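Malate oxidoreductase (Thermotoga maritima, PDB 1VL6) probably catalyses the NAD-dependent oxidative decarboxylation of malate to pyruvate. Local coordinates at residues A[207-212]-A[241-246]. Sequence-based numbering, arbitrary orientation.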
loop_
_atom_site.group_PDB
_atom_site.type_symbol
_atom_site.label_atom_id
_atom_site.label_comp_id
_atom_site.label_asym_id
_atom_site.label_seq_id
_atom_site.Cartn_x
_atom_site.Cartn_y
_atom_site.Cartn_z
ATOM N N ILE A 207 2.673 -24.599 29.456
ATOM C CA ILE A 207 3.431 -25.750 28.939
ATOM C C ILE A 207 3.124 -26.979 29.798
ATOM O O ILE A 207 2.875 -28.081 29.291
ATOM C CB ILE A 207 4.944 -25.469 28.939
ATOM C CG1 ILE A 207 5.303 -24.504 27.800
ATOM C CG2 ILE A 207 5.717 -26.750 28.779
ATOM C CD1 ILE A 207 6.596 -23.717 28.046
ATOM N N VAL A 208 3.111 -26.793 31.107
ATOM C CA VAL A 208 2.795 -27.915 31.989
ATOM C C VAL A 208 1.430 -28.490 31.641
ATOM O O VAL A 208 1.277 -29.690 31.478
ATOM C CB VAL A 208 2.804 -27.462 33.443
ATOM C CG1 VAL A 208 2.244 -28.572 34.384
ATOM C CG2 VAL A 208 4.202 -27.044 33.838
ATOM N N LYS A 209 0.434 -27.632 31.536
ATOM C CA LYS A 209 -0.922 -28.095 31.261
ATOM C C LYS A 209 -1.080 -28.765 29.876
ATOM O O LYS A 209 -1.810 -29.725 29.744
ATOM C CB LYS A 209 -1.918 -26.926 31.403
ATOM C CG LYS A 209 -2.251 -26.602 32.835
ATOM C CD LYS A 209 -3.259 -25.503 32.903
ATOM C CE LYS A 209 -3.760 -25.275 34.311
ATOM N NZ LYS A 209 -4.775 -24.215 34.230
ATOM N N PHE A 210 -0.411 -28.253 28.851
ATOM C CA PHE A 210 -0.454 -28.898 27.539
ATOM C C PHE A 210 0.183 -30.251 27.587
ATOM O O PHE A 210 -0.368 -31.175 27.001
ATOM C CB PHE A 210 0.258 -28.082 26.444
ATOM C CG PHE A 210 -0.616 -27.089 25.744
ATOM C CD1 PHE A 210 -1.107 -25.982 26.407
ATOM C CD2 PHE A 210 -0.947 -27.255 24.419
ATOM C CE1 PHE A 210 -1.910 -25.069 25.765
ATOM C CE2 PHE A 210 -1.723 -26.340 23.784
ATOM C CZ PHE A 210 -2.211 -25.248 24.456
ATOM N N LEU A 211 1.345 -30.374 28.240
ATOM C CA LEU A 211 1.997 -31.687 28.317
ATOM C C LEU A 211 1.087 -32.691 29.011
ATOM O O LEU A 211 0.969 -33.847 28.575
ATOM C CB LEU A 211 3.351 -31.622 29.018
ATOM C CG LEU A 211 4.423 -30.783 28.313
ATOM C CD1 LEU A 211 5.629 -30.565 29.230
ATOM C CD2 LEU A 211 4.849 -31.409 27.021
ATOM N N LEU A 212 0.418 -32.252 30.069
ATOM C CA LEU A 212 -0.492 -33.168 30.744
ATOM C C LEU A 212 -1.622 -33.559 29.828
ATOM O O LEU A 212 -1.866 -34.704 29.700
ATOM C CB LEU A 212 -1.017 -32.617 32.053
ATOM C CG LEU A 212 0.054 -32.383 33.141
ATOM C CD1 LEU A 212 -0.456 -31.426 34.247
ATOM C CD2 LEU A 212 0.615 -33.668 33.755
ATOM N N HIS A 241 1.115 -21.563 41.188
ATOM C CA HIS A 241 2.144 -22.546 41.446
ATOM C C HIS A 241 1.556 -23.669 42.299
ATOM O O HIS A 241 1.825 -24.843 42.102
ATOM C CB HIS A 241 3.318 -21.876 42.174
ATOM C CG HIS A 241 4.156 -21.005 41.299
ATOM N ND1 HIS A 241 5.328 -20.425 41.737
ATOM C CD2 HIS A 241 4.026 -20.659 39.993
ATOM C CE1 HIS A 241 5.876 -19.751 40.739
ATOM N NE2 HIS A 241 5.116 -19.891 39.664
ATOM N N LEU A 242 0.735 -23.304 43.259
ATOM C CA LEU A 242 0.033 -24.311 44.045
ATOM C C LEU A 242 -0.811 -25.182 43.095
ATOM O O LEU A 242 -0.819 -26.409 43.187
ATOM C CB LEU A 242 -0.827 -23.648 45.101
ATOM C CG LEU A 242 -1.359 -24.483 46.250
ATOM C CD1 LEU A 242 -0.270 -25.045 47.147
ATOM C CD2 LEU A 242 -2.271 -23.592 47.085
ATOM N N GLU A 243 -1.515 -24.557 42.164
ATOM C CA GLU A 243 -2.337 -25.328 41.254
ATOM C C GLU A 243 -1.466 -26.345 40.498
ATOM O O GLU A 243 -1.827 -27.540 40.380
ATOM C CB GLU A 243 -3.014 -24.408 40.264
ATOM C CG GLU A 243 -4.103 -25.074 39.453
ATOM C CD GLU A 243 -4.462 -24.289 38.199
ATOM O OE1 GLU A 243 -4.190 -23.072 38.133
ATOM O OE2 GLU A 243 -4.997 -24.901 37.264
ATOM N N ILE A 244 -0.305 -25.885 40.020
ATOM C CA ILE A 244 0.613 -26.754 39.297
ATOM C C ILE A 244 1.169 -27.883 40.138
ATOM O O ILE A 244 1.260 -29.057 39.695
ATOM C CB ILE A 244 1.763 -25.967 38.697
ATOM C CG1 ILE A 244 1.226 -24.957 37.668
ATOM C CG2 ILE A 244 2.771 -26.925 38.014
ATOM C CD1 ILE A 244 0.485 -25.558 36.505
ATOM N N ALA A 245 1.537 -27.546 41.358
ATOM C CA ALA A 245 2.075 -28.558 42.251
ATOM C C ALA A 245 1.059 -29.694 42.418
ATOM O O ALA A 245 1.421 -30.852 42.622
ATOM C CB ALA A 245 2.414 -27.960 43.615
ATOM N N ARG A 246 -0.220 -29.356 42.376
ATOM C CA ARG A 246 -1.244 -30.366 42.617
ATOM C C ARG A 246 -1.486 -31.316 41.453
ATOM O O ARG A 246 -2.016 -32.388 41.638
ATOM C CB ARG A 246 -2.545 -29.711 42.986
ATOM C CG ARG A 246 -2.484 -29.194 44.363
ATOM C CD ARG A 246 -3.478 -28.127 44.614
ATOM N NE ARG A 246 -3.696 -28.042 46.041
ATOM C CZ ARG A 246 -4.120 -26.971 46.651
ATOM N NH1 ARG A 246 -4.389 -25.874 45.964
ATOM N NH2 ARG A 246 -4.279 -26.996 47.955
#
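The carboxylate of Glu243 is the flat group that meets the other helix, and Lys209 comes to one of its two oxygens: Lys209 NZ lies 3.1 Å from Glu243 OE2 but 4.1 Å from OE1. The salt bridge is therefore one-sided, and as a hydrogen bond it is weak. Within 241-246, Leu242 CG lies over one face of the Arg246 guanidinium, offset toward its rim, while Arg246 NE pairs with Glu230. Lys209 and Glu243, both extended beyond CG, cross at about a right angle, with Lys209 CE also near Glu243 OE2 (3.2 Å). The hydroxyl of Tyr205 hydrogen-bonds to both Lys209 NZ and Glu243 OE1, tying the ion pair to the first of the two helices. Beside the ion pair, Val208 and Ile244 meet tip to tip, Val208 CG1 to Ile244 CG2 at 4.0 Å. The CA atoms of Val208 and Ile244 are the nearest across the segments, at 7.7 Å. Helix 202-214, which follows a glycine-rich turn consistent with a Rossmann-type nucleotide-binding motif, thus packs beside helix 239-246; Val208 reaches Val219 and Ile244 reaches Ala221, both on strand 218-223, while Ile207, Phe210 and Leu211 pack on helix 166-186.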